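Local coordinates for protein aminodeoxyfutalosine deaminase (Deinococcus radiodurans, PDB 2IMR) that deaminates aminodeoxyfutalosine to futalosine in menaquinone biosynthesis, using one zinc ion per subunit, and acts less readily on adenosine and related nucleosides, at residues 158-163 with 196-201; 206-211 with 233-238; 40-45 with 82-87; 92-97 with 410-415; 116-121 with 330-335. All coordinates share one frame; numbering follows the deposited sequence.

From the N terminus, interaction 3 closes first, pairing strand 38-43 with strand 83-86 at the edge of the small beta sheet. Interaction 4 then opens at 92-97 and does not close until 410-415, so the loop it ties holds nearly the whole TIM barrel. Nested within it, interaction 5 joins 116-121 to 330-335, and inside that loop lie interactions 1 and 2, one after the other; none of the loops cross. Interactions 1 and 2 touch through Met159 CE and Leu208 CD1, 3.5 Å apart, linking barrel helices to barrel wall. Interactions 3 and 4 meet where Arg413 faces Glu85 in a long, weak ion pair, where small sheet and C-terminal tail adjoin.

Interaction 1 (158-163 with 196-201)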
# COMPACT_ATOMS: atom_id res chain seq x y z
N VAL A 158 -3.03 -19.17 -4.98
CA VAL A 158 -3.16 -18.33 -3.80
C VAL A 158 -4.37 -17.43 -4.00
O VAL A 158 -5.17 -17.25 -3.08
CB VAL A 158 -1.89 -17.48 -3.58
CG1 VAL A 158 -2.17 -16.33 -2.60
CG2 VAL A 158 -0.78 -18.36 -3.04
N MET A 159 -4.54 -16.90 -5.21
CA MET A 159 -5.70 -16.06 -5.49
C MET A 159 -6.97 -16.88 -5.25
O MET A 159 -7.93 -16.38 -4.66
CB MET A 159 -5.68 -15.55 -6.94
CG MET A 159 -6.86 -14.63 -7.26
SD MET A 159 -6.82 -13.04 -6.37
CE MET A 159 -5.81 -12.04 -7.51
N ASP A 160 -6.98 -18.12 -5.72
CA ASP A 160 -8.14 -18.98 -5.53
C ASP A 160 -8.50 -19.07 -4.04
O ASP A 160 -9.66 -18.92 -3.66
CB ASP A 160 -7.89 -20.40 -6.05
CG ASP A 160 -7.79 -20.47 -7.57
OD1 ASP A 160 -8.43 -19.64 -8.26
OD2 ASP A 160 -7.09 -21.37 -8.08
N ALA A 161 -7.48 -19.30 -3.22
CA ALA A 161 -7.68 -19.43 -1.78
C ALA A 161 -8.10 -18.13 -1.08
O ALA A 161 -9.05 -18.12 -0.30
CB ALA A 161 -6.41 -19.96 -1.13
N LEU A 162 -7.39 -17.04 -1.35
CA LEU A 162 -7.70 -15.77 -0.71
C LEU A 162 -9.05 -15.20 -1.12
O LEU A 162 -9.77 -14.60 -0.31
CB LEU A 162 -6.59 -14.75 -0.99
CG LEU A 162 -5.20 -15.17 -0.49
CD1 LEU A 162 -4.20 -14.05 -0.77
CD2 LEU A 162 -5.26 -15.46 1.00
N LEU A 163 -9.39 -15.39 -2.39
CA LEU A 163 -10.65 -14.88 -2.90
C LEU A 163 -11.82 -15.51 -2.12
O LEU A 163 -12.89 -14.93 -2.02
CB LEU A 163 -10.74 -15.20 -4.39
CG LEU A 163 -11.46 -14.23 -5.33
CD1 LEU A 163 -11.11 -12.78 -5.00
CD2 LEU A 163 -11.07 -14.58 -6.77
N GLU A 196 -10.87 -12.82 -15.85
CA GLU A 196 -12.27 -12.99 -16.20
C GLU A 196 -12.90 -14.09 -15.35
O GLU A 196 -14.06 -13.99 -14.94
CB GLU A 196 -12.42 -13.33 -17.68
CG GLU A 196 -11.85 -12.27 -18.61
CD GLU A 196 -12.09 -12.57 -20.07
OE1 GLU A 196 -11.85 -13.72 -20.50
OE2 GLU A 196 -12.51 -11.65 -20.81
N ARG A 197 -12.12 -15.13 -15.07
CA ARG A 197 -12.59 -16.25 -14.27
C ARG A 197 -12.83 -15.79 -12.83
O ARG A 197 -13.90 -16.04 -12.25
CB ARG A 197 -11.55 -17.37 -14.29
CG ARG A 197 -12.05 -18.71 -13.78
CD ARG A 197 -10.93 -19.73 -13.64
NE ARG A 197 -10.04 -19.40 -12.53
CZ ARG A 197 -9.12 -20.22 -12.02
NH1 ARG A 197 -8.96 -21.44 -12.54
NH2 ARG A 197 -8.37 -19.83 -11.00
N TRP A 198 -11.85 -15.10 -12.25
CA TRP A 198 -11.96 -14.63 -10.87
C TRP A 198 -13.00 -13.54 -10.67
O TRP A 198 -13.61 -13.45 -9.60
CB TRP A 198 -10.60 -14.13 -10.37
CG TRP A 198 -9.58 -15.23 -10.19
CD1 TRP A 198 -9.80 -16.48 -9.69
CD2 TRP A 198 -8.18 -15.15 -10.49
NE1 TRP A 198 -8.62 -17.19 -9.65
CE2 TRP A 198 -7.61 -16.40 -10.14
CE3 TRP A 198 -7.35 -14.15 -11.01
CZ2 TRP A 198 -6.25 -16.68 -10.30
CZ3 TRP A 198 -5.99 -14.43 -11.17
CH2 TRP A 198 -5.45 -15.68 -10.81
N ARG A 199 -13.21 -12.70 -11.68
CA ARG A 199 -14.17 -11.61 -11.58
C ARG A 199 -15.57 -12.12 -11.24
O ARG A 199 -16.37 -11.40 -10.64
CB ARG A 199 -14.21 -10.80 -12.89
CG ARG A 199 -14.80 -9.40 -12.74
CD ARG A 199 -13.96 -8.57 -11.77
NE ARG A 199 -14.49 -7.22 -11.55
CZ ARG A 199 -14.63 -6.30 -12.50
NH1 ARG A 199 -14.29 -6.56 -13.75
NH2 ARG A 199 -15.09 -5.10 -12.18
N ARG A 200 -15.85 -13.36 -11.61
CA ARG A 200 -17.15 -13.97 -11.34
C ARG A 200 -17.25 -14.45 -9.89
O ARG A 200 -18.35 -14.60 -9.35
CB ARG A 200 -17.37 -15.17 -12.26
CG ARG A 200 -17.23 -14.85 -13.74
CD ARG A 200 -16.98 -16.11 -14.55
NE ARG A 200 -16.56 -15.79 -15.91
CZ ARG A 200 -15.67 -16.49 -16.61
NH1 ARG A 200 -15.09 -17.56 -16.07
NH2 ARG A 200 -15.35 -16.11 -17.84
N LEU A 201 -16.11 -14.68 -9.26
CA LEU A 201 -16.07 -15.16 -7.88
C LEU A 201 -15.96 -14.02 -6.88
O LEU A 201 -16.13 -14.21 -5.68
CB LEU A 201 -14.88 -16.11 -7.71
CG LEU A 201 -14.85 -17.27 -8.70
CD1 LEU A 201 -13.64 -18.15 -8.43
CD2 LEU A 201 -16.14 -18.07 -8.58
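Met159 holds CG anti to its backbone N (chi1 -178°), which turns CG to the indole of Trp198, and bends at chi2 and chi3 then fold SD above the ring; Trp198 for its part holds CG anti to its carbonyl carbon. The result is a Met-aromatic contact between helix 156-163 and helix 184-199, two neighbours on the outside of the TIM barrel. The evidence for true face packing is that Met159 CG stands 3.5 Å from the centroid of the Trp198 six-membered ring, almost on the ring normal, in a CH-pi contact. Its SD lies above the same ring but farther off, 4.9 Å from the centroid. Leu163 adds CD2 against the base of the indole, 3.7 Å from Trp198 CB. Beyond the segments, Phe174 of strand 170-176 meets Trp198 edge-to-face and also touches Met159, so the pair is seated on the barrel wall. Replacing Trp198 by an alanine would probably open a gap beside Met159 and leave Asp160 without its indole donor. At the polar rim Asp160 OD1 takes two partners. Arg197 NH2 forms a salt bridge to Asp160 OD1 at 2.7 Å, the carboxylate and guanidinium planes 42° apart. The second partner lies in the indole plane: Trp198 NE1 donates to Asp160 OD1 over 2.8 Å, with an N-H...O angle of 164°.

Interaction 2 (206-211 with 233-238); sequences LRLGLS and EGLPLQ
In the wall of the TIM barrel, a single beta bridge between Leu210 and Leu237 joins the parallel sheet that ends at strand 206-212 to the one that begins at strand 238-241. Two backbone bonds define it: Leu210 N donates to Pro236 O at 2.9 Å, and Gln238 N to Leu210 O at 3.2 Å. Further along, Ser211 OG donates to Gln238 O over 2.9 Å, coming from above the carbonyl plane, 40° out of it. Ser211 can do this because OG lies anti to its backbone N (chi1 176°). Space is short at Gly209, where a beta carbon would sit 3.2 Å from Pro236 O. On one flank Pro236 CG lies over a face of the Arg207 guanidinium, 3.6 Å from Arg207 NE, toward the rim of the group; that NE is itself hydrogen-bonded to Thr171. Leu235 CD2 comes within 3.3 Å of Leu208 O, and Leu237 CD2 packs 3.9 Å from Leu210 CB. The far end reaches the active site: Gln238 OE1 bonds His99 ND1, and Gln238 NE2 bonds Ala98 O. Gln238 is thus a second-shell residue, consistent with orienting His99, a zinc ligand of this metal-dependent amidohydrolase barrel.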
# COMPACT_ATOMS: atom_id res chain seq x y z
N LEU A 206 -14.50 -7.64 -1.12
CA LEU A 206 -13.22 -8.21 -1.53
C LEU A 206 -13.22 -8.27 -3.05
O LEU A 206 -13.79 -9.18 -3.65
CB LEU A 206 -13.06 -9.62 -0.95
CG LEU A 206 -11.68 -10.28 -1.08
CD1 LEU A 206 -10.63 -9.43 -0.39
CD2 LEU A 206 -11.73 -11.68 -0.48
N ARG A 207 -12.57 -7.29 -3.66
CA ARG A 207 -12.53 -7.19 -5.12
C ARG A 207 -11.21 -7.58 -5.77
O ARG A 207 -10.15 -7.58 -5.13
CB ARG A 207 -12.90 -5.77 -5.54
CG ARG A 207 -11.93 -4.75 -5.02
CD ARG A 207 -12.32 -3.34 -5.40
NE ARG A 207 -11.26 -2.42 -5.00
CZ ARG A 207 -11.30 -1.10 -5.17
NH1 ARG A 207 -12.35 -0.53 -5.75
NH2 ARG A 207 -10.28 -0.36 -4.78
N LEU A 208 -11.30 -7.90 -7.05
CA LEU A 208 -10.14 -8.30 -7.83
C LEU A 208 -9.46 -7.07 -8.43
O LEU A 208 -10.14 -6.13 -8.87
CB LEU A 208 -10.56 -9.24 -8.96
CG LEU A 208 -9.47 -9.68 -9.93
CD1 LEU A 208 -8.44 -10.54 -9.19
CD2 LEU A 208 -10.09 -10.48 -11.07
N GLY A 209 -8.13 -7.08 -8.45
CA GLY A 209 -7.39 -5.97 -9.00
C GLY A 209 -6.27 -6.47 -9.90
O GLY A 209 -6.12 -7.67 -10.10
N LEU A 210 -5.48 -5.54 -10.42
CA LEU A 210 -4.39 -5.90 -11.31
C LEU A 210 -3.13 -5.16 -10.91
O LEU A 210 -3.18 -3.99 -10.52
CB LEU A 210 -4.77 -5.55 -12.75
CG LEU A 210 -3.94 -6.10 -13.90
CD1 LEU A 210 -3.85 -7.62 -13.83
CD2 LEU A 210 -4.60 -5.66 -15.21
N SER A 211 -2.00 -5.84 -10.99
CA SER A 211 -0.77 -5.18 -10.61
C SER A 211 0.42 -5.38 -11.54
O SER A 211 1.12 -6.38 -11.44
CB SER A 211 -0.35 -5.60 -9.20
OG SER A 211 0.91 -5.03 -8.88
N GLU A 233 -12.55 -2.17 -17.56
CA GLU A 233 -13.31 -3.13 -16.77
C GLU A 233 -13.57 -2.68 -15.33
O GLU A 233 -14.28 -3.36 -14.59
CB GLU A 233 -12.59 -4.48 -16.73
CG GLU A 233 -12.57 -5.21 -18.06
CD GLU A 233 -13.96 -5.53 -18.55
OE1 GLU A 233 -14.70 -6.22 -17.82
OE2 GLU A 233 -14.31 -5.09 -19.67
N GLY A 234 -13.00 -1.55 -14.95
CA GLY A 234 -13.18 -1.06 -13.60
C GLY A 234 -12.37 -1.81 -12.57
O GLY A 234 -12.80 -1.97 -11.43
N LEU A 235 -11.19 -2.30 -12.96
CA LEU A 235 -10.33 -3.04 -12.04
C LEU A 235 -9.28 -2.11 -11.43
O LEU A 235 -8.56 -1.42 -12.15
CB LEU A 235 -9.62 -4.18 -12.76
CG LEU A 235 -10.45 -5.38 -13.23
CD1 LEU A 235 -9.57 -6.30 -14.05
CD2 LEU A 235 -11.03 -6.11 -12.04
N PRO A 236 -9.17 -2.09 -10.09
CA PRO A 236 -8.17 -1.22 -9.47
C PRO A 236 -6.76 -1.65 -9.86
O PRO A 236 -6.52 -2.83 -10.15
CB PRO A 236 -8.45 -1.36 -7.98
CG PRO A 236 -9.06 -2.72 -7.86
CD PRO A 236 -9.98 -2.77 -9.06
N LEU A 237 -5.84 -0.69 -9.90
CA LEU A 237 -4.46 -0.96 -10.27
C LEU A 237 -3.47 -0.51 -9.20
O LEU A 237 -3.73 0.44 -8.47
CB LEU A 237 -4.10 -0.21 -11.56
CG LEU A 237 -4.62 -0.63 -12.93
CD1 LEU A 237 -4.43 0.53 -13.91
CD2 LEU A 237 -3.89 -1.86 -13.42
N GLN A 238 -2.36 -1.23 -9.12
CA GLN A 238 -1.26 -0.88 -8.22
C GLN A 238 0.02 -1.20 -8.98
O GLN A 238 0.16 -2.30 -9.53
CB GLN A 238 -1.30 -1.65 -6.89
CG GLN A 238 -1.88 -0.82 -5.74
CD GLN A 238 -1.62 -1.42 -4.36
OE1 GLN A 238 -0.53 -1.91 -4.08
NE2 GLN A 238 -2.63 -1.37 -3.49

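Interaction 3 (40-45 with 82-87); sequences LLTCDV and AAEERA
Arg86 of strand 83-86 reaches Asp44, just past strand 38-43. Its CB leaves the sheet on the face shared with Leu40, Thr42 and Glu84; CG stands anti to the backbone N (chi1 161°) and the bend at chi2 turns the chain along the neighbouring strand, leaving CD 4.0 Å from Thr42 O. The tip makes a salt bridge: NH2 donates to Asp44 OD2 over 2.8 Å, almost straight at 177°, from above the carboxylate plane, the two planes 50° apart, while NH1 bonds Asp44 OD1 weakly. Waters link Thr42 OG1 to Arg86 NH1 and to Glu84 OE1. With an alanine in place of Asp44, the Arg86 guanidinium would probably lose its counter-charge and be freer to turn. Leu40 CD2 lies 3.4 Å from Glu84 CG. Backbone bonds join the strands: Leu40 bonds Ala83 O and Glu85 N, Thr42 bonds Glu85 O and Ala87 N. Each thus grips residues on both sides of its partner, the pattern of a parallel pair, here edging a mixed four-stranded sheet.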
# COMPACT_ATOMS: atom_id res chain seq x y z
N LEU A 40 -14.16 9.13 30.25
CA LEU A 40 -13.49 9.94 29.26
C LEU A 40 -12.12 9.36 28.94
O LEU A 40 -11.19 9.45 29.74
CB LEU A 40 -13.31 11.37 29.77
CG LEU A 40 -12.38 12.28 28.96
CD1 LEU A 40 -12.87 12.38 27.52
CD2 LEU A 40 -12.34 13.66 29.62
N LEU A 41 -12.01 8.74 27.77
CA LEU A 41 -10.75 8.16 27.34
C LEU A 41 -10.04 9.19 26.49
O LEU A 41 -10.57 9.63 25.48
CB LEU A 41 -11.00 6.89 26.52
CG LEU A 41 -12.06 5.92 27.04
CD1 LEU A 41 -11.92 4.60 26.30
CD2 LEU A 41 -11.92 5.70 28.53
N THR A 42 -8.83 9.57 26.89
CA THR A 42 -8.08 10.56 26.13
C THR A 42 -6.92 9.93 25.36
O THR A 42 -6.34 8.93 25.78
CB THR A 42 -7.52 11.66 27.05
OG1 THR A 42 -6.58 11.10 27.97
CG2 THR A 42 -8.65 12.32 27.82
N CYS A 43 -6.60 10.53 24.22
CA CYS A 43 -5.51 10.04 23.37
C CYS A 43 -4.77 11.21 22.73
O CYS A 43 -5.18 12.37 22.87
CB CYS A 43 -6.06 9.11 22.29
SG CYS A 43 -7.36 9.81 21.22
N ASP A 44 -3.69 10.91 22.03
CA ASP A 44 -2.92 11.96 21.38
C ASP A 44 -3.52 12.29 20.03
O ASP A 44 -3.55 13.45 19.62
CB ASP A 44 -1.46 11.53 21.22
CG ASP A 44 -0.78 11.28 22.55
OD1 ASP A 44 -1.00 12.08 23.48
OD2 ASP A 44 -0.02 10.30 22.66
N VAL A 45 -4.02 11.27 19.35
CA VAL A 45 -4.64 11.45 18.05
C VAL A 45 -5.89 10.60 17.93
O VAL A 45 -5.85 9.38 18.13
CB VAL A 45 -3.69 11.08 16.89
CG1 VAL A 45 -4.43 11.17 15.57
CG2 VAL A 45 -2.49 12.01 16.89
N ALA A 82 -17.36 12.67 34.61
CA ALA A 82 -16.75 11.53 33.94
C ALA A 82 -15.32 11.32 34.40
O ALA A 82 -14.52 12.26 34.44
CB ALA A 82 -16.79 11.74 32.43
N ALA A 83 -14.99 10.09 34.77
CA ALA A 83 -13.65 9.76 35.21
C ALA A 83 -12.77 9.70 33.97
O ALA A 83 -13.21 9.23 32.92
CB ALA A 83 -13.64 8.41 35.92
N GLU A 84 -11.53 10.18 34.07
CA GLU A 84 -10.63 10.16 32.93
C GLU A 84 -9.72 8.94 32.90
O GLU A 84 -9.35 8.39 33.94
CB GLU A 84 -9.78 11.43 32.88
CG GLU A 84 -10.50 12.61 32.27
CD GLU A 84 -9.59 13.80 32.04
OE1 GLU A 84 -8.60 13.66 31.29
OE2 GLU A 84 -9.87 14.88 32.61
N GLU A 85 -9.38 8.54 31.68
CA GLU A 85 -8.51 7.40 31.44
C GLU A 85 -7.58 7.76 30.29
O GLU A 85 -8.03 8.19 29.24
CB GLU A 85 -9.33 6.18 31.00
CG GLU A 85 -10.06 5.43 32.10
CD GLU A 85 -10.89 4.30 31.53
OE1 GLU A 85 -10.40 3.61 30.61
OE2 GLU A 85 -12.03 4.09 31.99
N ARG A 86 -6.27 7.60 30.50
CA ARG A 86 -5.30 7.86 29.44
C ARG A 86 -5.36 6.62 28.55
O ARG A 86 -4.98 5.53 28.98
CB ARG A 86 -3.90 8.02 30.04
CG ARG A 86 -2.76 7.84 29.04
CD ARG A 86 -2.87 8.75 27.82
NE ARG A 86 -1.73 8.57 26.93
CZ ARG A 86 -1.56 9.23 25.78
NH1 ARG A 86 -2.46 10.12 25.38
NH2 ARG A 86 -0.48 8.99 25.04
N ALA A 87 -5.84 6.77 27.32
CA ALA A 87 -5.99 5.63 26.43
C ALA A 87 -4.90 5.40 25.39
O ALA A 87 -5.10 4.65 24.44
CB ALA A 87 -7.35 5.70 25.74
O HOH W 1 -4.09 11.66 26.95
O HOH W 2 -6.39 12.05 30.73

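Interaction 4 (92-97 with 410-415); sequences APPPVN and EGFRWE
Pro95 and Trp414 form the apolar centre, their side chains coming from opposite directions. Pro95 CD is 3.6 Å from Trp414 CZ2 and lies 3.4 Å from the indole plane, displaced toward the rim. Ala92 CB adds a looser contact, 4.1 Å from Trp414 CZ2. Nearby, Phe412 brings CD2 to within 3.8 Å of Pro93 CA, and Pro94 CD stands at the edge of the same phenyl ring. Trp414 has CG anti to its carbonyl carbon (chi1 -69°), which carries NE1 to the backbone of the proline-rich segment. There NE1 donates to Ala92 O at 2.9 Å, approaching from above the carbonyl plane with a bent N-H...O angle of 135°, and makes a weak 3.3 Å bond to Pro93 O. The return bond is straighter, at 149°: Ala92 N donates to Phe412 O over 2.8 Å, in the carbonyl plane and on a lone pair. Arg365 of helix 365-374 makes a cation-pi contact with Trp414, and helix 380-395 packs on Ala92, Pro93 and Pro95. The C-terminal tail is thereby fastened to the segment that enters the barrel, as expected in amidohydrolases whose chain termini build a small domain beside a TIM barrel.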
# COMPACT_ATOMS: atom_id res chain seq x y z
N ALA A 92 -8.70 5.00 16.97
CA ALA A 92 -9.23 5.06 15.61
C ALA A 92 -9.58 3.66 15.11
O ALA A 92 -9.15 2.66 15.70
CB ALA A 92 -8.20 5.70 14.68
N PRO A 93 -10.36 3.58 14.03
CA PRO A 93 -10.72 2.26 13.49
C PRO A 93 -9.42 1.53 13.15
O PRO A 93 -8.38 2.17 12.99
CB PRO A 93 -11.54 2.61 12.25
CG PRO A 93 -12.18 3.92 12.63
CD PRO A 93 -11.04 4.65 13.28
N PRO A 94 -9.47 0.19 13.03
CA PRO A 94 -8.25 -0.54 12.69
C PRO A 94 -7.72 -0.04 11.35
O PRO A 94 -8.49 0.15 10.40
CB PRO A 94 -8.71 -1.99 12.64
CG PRO A 94 -10.17 -1.88 12.29
CD PRO A 94 -10.62 -0.72 13.14
N PRO A 95 -6.40 0.18 11.24
CA PRO A 95 -5.82 0.67 9.99
C PRO A 95 -5.83 -0.33 8.84
O PRO A 95 -5.87 -1.54 9.04
CB PRO A 95 -4.40 1.05 10.40
CG PRO A 95 -4.08 -0.01 11.43
CD PRO A 95 -5.36 -0.06 12.25
N VAL A 96 -5.81 0.21 7.63
CA VAL A 96 -5.79 -0.60 6.43
C VAL A 96 -4.35 -0.80 5.99
O VAL A 96 -3.55 0.14 6.01
CB VAL A 96 -6.55 0.11 5.27
CG1 VAL A 96 -6.30 -0.63 3.96
CG2 VAL A 96 -8.04 0.17 5.58
N ASN A 97 -4.00 -2.03 5.63
CA ASN A 97 -2.66 -2.31 5.15
C ASN A 97 -2.85 -2.27 3.65
O ASN A 97 -3.20 -3.28 3.02
CB ASN A 97 -2.20 -3.71 5.57
CG ASN A 97 -0.72 -3.93 5.29
OD1 ASN A 97 -0.15 -3.30 4.39
ND2 ASN A 97 -0.10 -4.82 6.04
N GLU A 410 -12.82 -2.35 21.67
CA GLU A 410 -11.44 -2.30 22.13
C GLU A 410 -10.51 -2.18 20.93
O GLU A 410 -9.38 -1.71 21.05
CB GLU A 410 -11.11 -3.57 22.93
CG GLU A 410 -9.79 -3.48 23.67
CD GLU A 410 -9.60 -4.61 24.66
OE1 GLU A 410 -8.78 -5.52 24.37
OE2 GLU A 410 -10.26 -4.59 25.72
N GLY A 411 -11.00 -2.59 19.77
CA GLY A 411 -10.21 -2.51 18.55
C GLY A 411 -9.87 -1.08 18.15
O GLY A 411 -8.96 -0.86 17.34
N PHE A 412 -10.59 -0.11 18.70
CA PHE A 412 -10.37 1.30 18.39
C PHE A 412 -9.22 1.87 19.21
O PHE A 412 -8.69 2.94 18.90
CB PHE A 412 -11.63 2.12 18.68
CG PHE A 412 -12.81 1.73 17.85
CD1 PHE A 412 -14.11 2.00 18.29
CD2 PHE A 412 -12.64 1.12 16.61
CE1 PHE A 412 -15.21 1.66 17.52
CE2 PHE A 412 -13.74 0.78 15.83
CZ PHE A 412 -15.03 1.05 16.28
N ARG A 413 -8.86 1.17 20.27
CA ARG A 413 -7.79 1.61 21.15
C ARG A 413 -6.50 0.88 20.73
O ARG A 413 -6.21 -0.22 21.20
CB ARG A 413 -8.19 1.27 22.59
CG ARG A 413 -7.36 1.92 23.66
CD ARG A 413 -8.10 1.86 25.01
NE ARG A 413 -7.22 2.19 26.11
CZ ARG A 413 -7.61 2.35 27.37
NH1 ARG A 413 -8.90 2.20 27.70
NH2 ARG A 413 -6.72 2.65 28.30
N TRP A 414 -5.74 1.51 19.84
CA TRP A 414 -4.52 0.91 19.31
C TRP A 414 -3.49 0.41 20.32
O TRP A 414 -2.78 -0.57 20.05
CB TRP A 414 -3.84 1.89 18.35
CG TRP A 414 -4.60 2.10 17.07
CD1 TRP A 414 -5.92 1.82 16.84
CD2 TRP A 414 -4.10 2.69 15.86
NE1 TRP A 414 -6.27 2.19 15.56
CE2 TRP A 414 -5.17 2.73 14.94
CE3 TRP A 414 -2.85 3.19 15.47
CZ2 TRP A 414 -5.03 3.24 13.64
CZ3 TRP A 414 -2.71 3.71 14.18
CH2 TRP A 414 -3.80 3.73 13.28
N GLU A 415 -3.40 1.05 21.49
CA GLU A 415 -2.42 0.62 22.49
C GLU A 415 -2.67 -0.80 23.01
O GLU A 415 -1.80 -1.39 23.66
CB GLU A 415 -2.40 1.59 23.68
CG GLU A 415 -3.61 1.46 24.59
CD GLU A 415 -3.42 2.11 25.95
OE1 GLU A 415 -2.26 2.21 26.41
OE2 GLU A 415 -4.43 2.49 26.56

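Interaction 5 (116-121 with 330-335); sequences QWIPEV and HHLECG
Ile118 spreads three side-chain carbons over the end of helix 326-331. Its CG2 lies 3.6 Å from His331 O, its CG1 4.2 Å from Leu332 CD2, and its CD1 3.7 Å from Glu333 OE1, so the methyl tip runs against a carboxylate side chain that crosses it obliquely. With CG1 anti to the carbonyl carbon (chi1 -50°), CG2 faces the His331 carbonyl, and the bend at chi2 (-65°) turns CD1 to Glu333. Val121, one turn on, sets CG2 3.8 Å from Leu332 CD2, the two side chains crossing at about a right angle. No hydrogen bond spans the segments; the contact rests on van der Waals packing. Ile118 is the N-cap residue of helix 119-125, and Val121 N bonds Ile118 O at 2.9 Å. Glu333 has a positive phi (50°) as the C-prime residue of a Schellman motif, with Glu333 N bonded to His330 O at 3.1 Å. His331 NE2 is anchored to Glu360. Leu332 also touches Glu243, probably the proton donor, as in related enzymes, and its side chain is about 8 Å from the zinc ion. Phe115 of helix 113-116 packs on both Val121 and Leu332, while helix 356-359 contributes Ala357 to Val121 and Ser358 to Leu332.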
# COMPACT_ATOMS: atom_id res chain seq x y z
N GLN A 116 18.55 -8.23 -3.56
CA GLN A 116 19.66 -9.14 -3.33
C GLN A 116 20.76 -8.49 -2.49
O GLN A 116 21.46 -9.17 -1.74
CB GLN A 116 20.25 -9.58 -4.68
CG GLN A 116 19.25 -10.23 -5.62
CD GLN A 116 18.61 -11.46 -5.01
OE1 GLN A 116 19.30 -12.36 -4.52
NE2 GLN A 116 17.28 -11.52 -5.05
N TRP A 117 20.90 -7.17 -2.61
CA TRP A 117 21.93 -6.46 -1.87
C TRP A 117 21.67 -6.48 -0.36
O TRP A 117 22.57 -6.17 0.43
CB TRP A 117 22.05 -5.02 -2.37
CG TRP A 117 22.35 -4.93 -3.84
CD1 TRP A 117 22.93 -5.89 -4.62
CD2 TRP A 117 22.08 -3.83 -4.72
NE1 TRP A 117 23.03 -5.46 -5.91
CE2 TRP A 117 22.52 -4.20 -6.01
CE3 TRP A 117 21.50 -2.56 -4.54
CZ2 TRP A 117 22.40 -3.35 -7.11
CZ3 TRP A 117 21.38 -1.71 -5.64
CH2 TRP A 117 21.83 -2.11 -6.91
N ILE A 118 20.46 -6.84 0.03
CA ILE A 118 20.11 -6.92 1.45
C ILE A 118 19.74 -8.38 1.73
O ILE A 118 18.56 -8.76 1.68
CB ILE A 118 18.91 -6.01 1.80
CG1 ILE A 118 19.16 -4.59 1.25
CG2 ILE A 118 18.72 -5.95 3.31
CD1 ILE A 118 20.33 -3.86 1.89
N PRO A 119 20.74 -9.21 2.03
CA PRO A 119 20.60 -10.64 2.32
C PRO A 119 19.43 -11.03 3.21
O PRO A 119 18.68 -11.95 2.89
CB PRO A 119 21.95 -11.01 2.94
CG PRO A 119 22.89 -10.09 2.22
CD PRO A 119 22.13 -8.78 2.26
N GLU A 120 19.29 -10.34 4.34
CA GLU A 120 18.22 -10.63 5.28
C GLU A 120 16.84 -10.61 4.62
O GLU A 120 15.97 -11.40 4.96
CB GLU A 120 18.26 -9.65 6.46
CG GLU A 120 17.29 -10.01 7.58
CD GLU A 120 17.57 -9.26 8.88
OE1 GLU A 120 18.68 -9.43 9.45
OE2 GLU A 120 16.69 -8.51 9.34
N VAL A 121 16.64 -9.69 3.68
CA VAL A 121 15.36 -9.61 2.99
C VAL A 121 15.12 -10.85 2.13
O VAL A 121 14.03 -11.42 2.15
CB VAL A 121 15.28 -8.37 2.09
CG1 VAL A 121 13.99 -8.40 1.26
CG2 VAL A 121 15.33 -7.11 2.95
N HIS A 330 13.16 1.67 4.46
CA HIS A 330 14.35 1.80 5.29
C HIS A 330 15.24 0.56 5.20
O HIS A 330 16.44 0.66 4.96
CB HIS A 330 13.95 2.05 6.75
CG HIS A 330 15.10 1.98 7.70
ND1 HIS A 330 16.16 2.87 7.65
CD2 HIS A 330 15.39 1.10 8.69
CE1 HIS A 330 17.05 2.53 8.56
NE2 HIS A 330 16.61 1.46 9.20
N HIS A 331 14.65 -0.62 5.39
CA HIS A 331 15.43 -1.85 5.33
C HIS A 331 16.03 -2.15 3.96
O HIS A 331 17.07 -2.80 3.87
CB HIS A 331 14.58 -3.04 5.81
CG HIS A 331 14.21 -2.96 7.25
ND1 HIS A 331 15.16 -2.84 8.25
CD2 HIS A 331 13.01 -2.95 7.87
CE1 HIS A 331 14.55 -2.76 9.42
NE2 HIS A 331 13.25 -2.83 9.22
N LEU A 332 15.38 -1.67 2.90
CA LEU A 332 15.90 -1.90 1.56
C LEU A 332 16.79 -0.76 1.09
O LEU A 332 17.23 -0.73 -0.06
CB LEU A 332 14.73 -2.12 0.58
CG LEU A 332 14.11 -3.52 0.69
CD1 LEU A 332 12.78 -3.59 -0.04
CD2 LEU A 332 15.09 -4.54 0.12
N GLU A 333 17.07 0.17 2.00
CA GLU A 333 17.92 1.33 1.73
C GLU A 333 17.50 2.04 0.45
O GLU A 333 18.34 2.38 -0.40
CB GLU A 333 19.39 0.88 1.63
CG GLU A 333 19.78 -0.08 2.75
CD GLU A 333 21.26 -0.40 2.79
OE1 GLU A 333 21.89 -0.52 1.72
OE2 GLU A 333 21.80 -0.56 3.90
N CYS A 334 16.21 2.29 0.32
CA CYS A 334 15.66 2.96 -0.86
C CYS A 334 15.60 4.46 -0.76
O CYS A 334 15.33 5.14 -1.75
CB CYS A 334 14.23 2.48 -1.11
SG CYS A 334 14.10 0.74 -1.48
N GLY A 335 15.83 4.99 0.43
CA GLY A 335 15.71 6.42 0.61
C GLY A 335 14.40 6.63 1.35
O GLY A 335 13.77 5.65 1.76